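Local coordinates for protein magnesium transporter MgtE (Enterococcus faecalis, PDB 2OUX) that probably carries magnesium ions across the cell membrane as a homodimer, this chain being its cytosolic part with the N domain and paired CBS domains, at residues Ala159-Leu163 against Lys164-Asp168. Numbering follows the deposited sequence.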
ATOM      1  N   ALA A 159      -1.913   4.457 -21.711  1.00 34.97           N
ATOM      2  CA  ALA A 159      -1.307   4.064 -20.445  1.00 35.19           C
ATOM      3  C   ALA A 159      -2.067   2.862 -19.879  1.00 36.57           C
ATOM      4  O   ALA A 159      -1.469   1.901 -19.380  1.00 35.57           O
ATOM      5  CB  ALA A 159      -1.361   5.234 -19.462  1.00 34.13           C
HETATM    6  N   MSE A 160      -3.393   2.928 -19.970  1.00 38.80           N
HETATM    7  CA  MSE A 160      -4.275   1.876 -19.480  1.00 41.12           C
HETATM    8  C   MSE A 160      -4.122   0.581 -20.264  1.00 43.36           C
HETATM    9  O   MSE A 160      -4.518  -0.488 -19.790  1.00 43.68           O
HETATM   10  CB  MSE A 160      -5.734   2.333 -19.544  1.00 42.11           C
HETATM   11  CG  MSE A 160      -6.134   3.369 -18.495  1.00 44.62           C
HETATM   12 SE   MSE A 160      -6.069   2.701 -16.655  1.00 53.10          SE
HETATM   13  CE  MSE A 160      -6.681   0.907 -16.993  1.00 46.56           C
ATOM     14  N   TYR A 161      -3.563   0.671 -21.468  1.00 43.71           N
ATOM     15  CA  TYR A 161      -3.373  -0.524 -22.280  1.00 43.16           C
ATOM     16  C   TYR A 161      -2.181  -1.294 -21.734  1.00 43.55           C
ATOM     17  O   TYR A 161      -2.202  -2.526 -21.656  1.00 41.93           O
ATOM     18  CB  TYR A 161      -3.133  -0.154 -23.748  1.00 43.32           C
ATOM     19  CG  TYR A 161      -2.648  -1.314 -24.592  1.00 41.58           C
ATOM     20  CD1 TYR A 161      -3.471  -2.410 -24.854  1.00 42.24           C
ATOM     21  CD2 TYR A 161      -1.354  -1.325 -25.110  1.00 41.63           C
ATOM     22  CE1 TYR A 161      -3.013  -3.490 -25.613  1.00 42.82           C
ATOM     23  CE2 TYR A 161      -0.887  -2.399 -25.869  1.00 43.42           C
ATOM     24  CZ  TYR A 161      -1.720  -3.476 -26.116  1.00 43.19           C
ATOM     25  OH  TYR A 161      -1.255  -4.530 -26.868  1.00 44.10           O
ATOM     26  N   VAL A 162      -1.136  -0.560 -21.360  1.00 43.99           N
ATOM     27  CA  VAL A 162       0.055  -1.181 -20.803  1.00 45.22           C
ATOM     28  C   VAL A 162      -0.359  -1.941 -19.550  1.00 45.75           C
ATOM     29  O   VAL A 162      -0.037  -3.113 -19.379  1.00 46.52           O
ATOM     30  CB  VAL A 162       1.111  -0.130 -20.402  1.00 45.04           C
ATOM     31  CG1 VAL A 162       2.243  -0.804 -19.644  1.00 44.92           C
ATOM     32  CG2 VAL A 162       1.646   0.577 -21.634  1.00 45.55           C
ATOM     33  N   LEU A 163      -1.090  -1.259 -18.681  1.00 45.86           N
ATOM     34  CA  LEU A 163      -1.541  -1.851 -17.436  1.00 46.13           C
ATOM     35  C   LEU A 163      -2.316  -3.142 -17.635  1.00 46.29           C
ATOM     36  O   LEU A 163      -1.984  -4.165 -17.042  1.00 47.16           O
ATOM     37  CB  LEU A 163      -2.395  -0.840 -16.677  1.00 46.47           C
ATOM     38  CG  LEU A 163      -1.652   0.465 -16.393  1.00 48.22           C
ATOM     39  CD1 LEU A 163      -2.623   1.517 -15.890  1.00 49.90           C
ATOM     40  CD2 LEU A 163      -0.550   0.212 -15.379  1.00 48.33           C
ATOM     41  N   LYS A 164      -3.344  -3.102 -18.478  1.00 46.89           N
ATOM     42  CA  LYS A 164      -4.162  -4.282 -18.716  1.00 47.49           C
ATOM     43  C   LYS A 164      -3.471  -5.440 -19.431  1.00 48.99           C
ATOM     44  O   LYS A 164      -3.630  -6.594 -19.028  1.00 48.06           O
ATOM     45  CB  LYS A 164      -5.422  -3.918 -19.503  1.00 47.95           C
ATOM     46  CG  LYS A 164      -6.307  -5.131 -19.814  1.00 47.77           C
ATOM     47  CD  LYS A 164      -7.508  -4.755 -20.658  1.00 50.99           C
ATOM     48  CE  LYS A 164      -8.416  -5.948 -20.905  1.00 52.33           C
ATOM     49  NZ  LYS A 164      -9.624  -5.567 -21.693  1.00 54.80           N
ATOM     50  N   ASN A 165      -2.715  -5.142 -20.484  1.00 49.21           N
ATOM     51  CA  ASN A 165      -2.066  -6.196 -21.258  1.00 50.31           C
ATOM     52  C   ASN A 165      -0.544  -6.278 -21.174  1.00 50.81           C
ATOM     53  O   ASN A 165       0.048  -7.194 -21.747  1.00 51.40           O
ATOM     54  CB  ASN A 165      -2.455  -6.083 -22.741  1.00 50.17           C
ATOM     55  CG  ASN A 165      -3.953  -5.921 -22.953  1.00 49.88           C
ATOM     56  OD1 ASN A 165      -4.466  -4.805 -22.985  1.00 49.34           O
ATOM     57  ND2 ASN A 165      -4.659  -7.038 -23.099  1.00 49.80           N
ATOM     58  N   GLN A 166       0.094  -5.348 -20.469  1.00 49.39           N
ATOM     59  CA  GLN A 166       1.552  -5.370 -20.390  1.00 48.69           C
ATOM     60  C   GLN A 166       2.143  -5.037 -19.016  1.00 47.58           C
ATOM     61  O   GLN A 166       3.261  -4.527 -18.935  1.00 47.60           O
ATOM     62  CB  GLN A 166       2.139  -4.398 -21.426  1.00 50.14           C
ATOM     63  CG  GLN A 166       1.727  -4.639 -22.874  1.00 51.64           C
ATOM     64  CD  GLN A 166       2.311  -5.914 -23.459  1.00 53.95           C
ATOM     65  OE1 GLN A 166       3.514  -6.165 -23.363  1.00 55.71           O
ATOM     66  NE2 GLN A 166       1.460  -6.720 -24.085  1.00 54.67           N
ATOM     67  N   ALA A 167       1.417  -5.330 -17.942  1.00 46.47           N
ATOM     68  CA  ALA A 167       1.914  -5.033 -16.602  1.00 44.91           C
ATOM     69  C   ALA A 167       1.771  -6.209 -15.638  1.00 45.15           C
ATOM     70  O   ALA A 167       1.574  -6.021 -14.443  1.00 44.77           O
ATOM     71  CB  ALA A 167       1.188  -3.823 -16.050  1.00 45.72           C
ATOM     72  N   ASP A 168       1.870  -7.425 -16.156  1.00 46.78           N
ATOM     73  CA  ASP A 168       1.737  -8.611 -15.316  1.00 45.60           C
ATOM     74  C   ASP A 168       3.008  -8.859 -14.514  1.00 43.49           C
ATOM     75  O   ASP A 168       2.973  -9.476 -13.457  1.00 40.05           O
ATOM     76  CB  ASP A 168       1.435  -9.838 -16.177  1.00 49.46           C
ATOM     77  CG  ASP A 168       1.088 -11.055 -15.345  1.00 54.22           C
ATOM     78  OD1 ASP A 168       0.023 -11.043 -14.690  1.00 56.80           O
ATOM     79  OD2 ASP A 168       1.882 -12.019 -15.336  1.00 58.68           O
TER
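Tyr161 and Asn165, one helical turn apart, lay their side chains across each other at about a right angle. The amide oxygen approaches the CD1-CE1 side of the phenol obliquely: Asn165 OD1 sits 3.2 Å from Tyr161 CD1 and nearly as close to CE1, with ring and amide planes 38° apart. Two torsions bring them together. The ring is swung opposite its own backbone N (chi1 168°), which carries it along the helix toward its C-terminal end, while Asn165 holds CG beside its backbone N (chi1 -48°) and so reaches back to meet it. Beneath this pair, Asn165 N donates a nearly straight 2.9 Å hydrogen bond to Tyr161 O.

On the neighbouring face Val162 meets Gln166, again crosswise: Val162 CG1 lies 4.0 Å from Gln166 CB, and the glutamine chain bends at chi2 beyond that point. The buried side is apolar. Leu163 CD2 packs loosely on Ala167 CB at 4.4 Å, and the same methyl of Ala167 rests 3.3 Å from Leu163 O. Both residues also touch Ile173, while Leu163 continues onto Leu191 and Leu194 of helix 191-194.

Lys164 N donates to Met160 O at 3.2 Å, and its side chain runs out fully extended toward a weak, long ion pair with Asp198 of the second subunit. Ala167 O accepts a hydrogen bond from Arg192 of that subunit, and Met160 packs on its Ile195. These are the C-terminal turns of helix 156-166 and the start of the loop after it, within the beta-alpha-beta unit of strand 149-150, helix and strand 175-179 in the first CBS domain; the inner face of the helix packs into the domain, while Met160, Lys164 and Ala167 meet the second subunit of the homodimer.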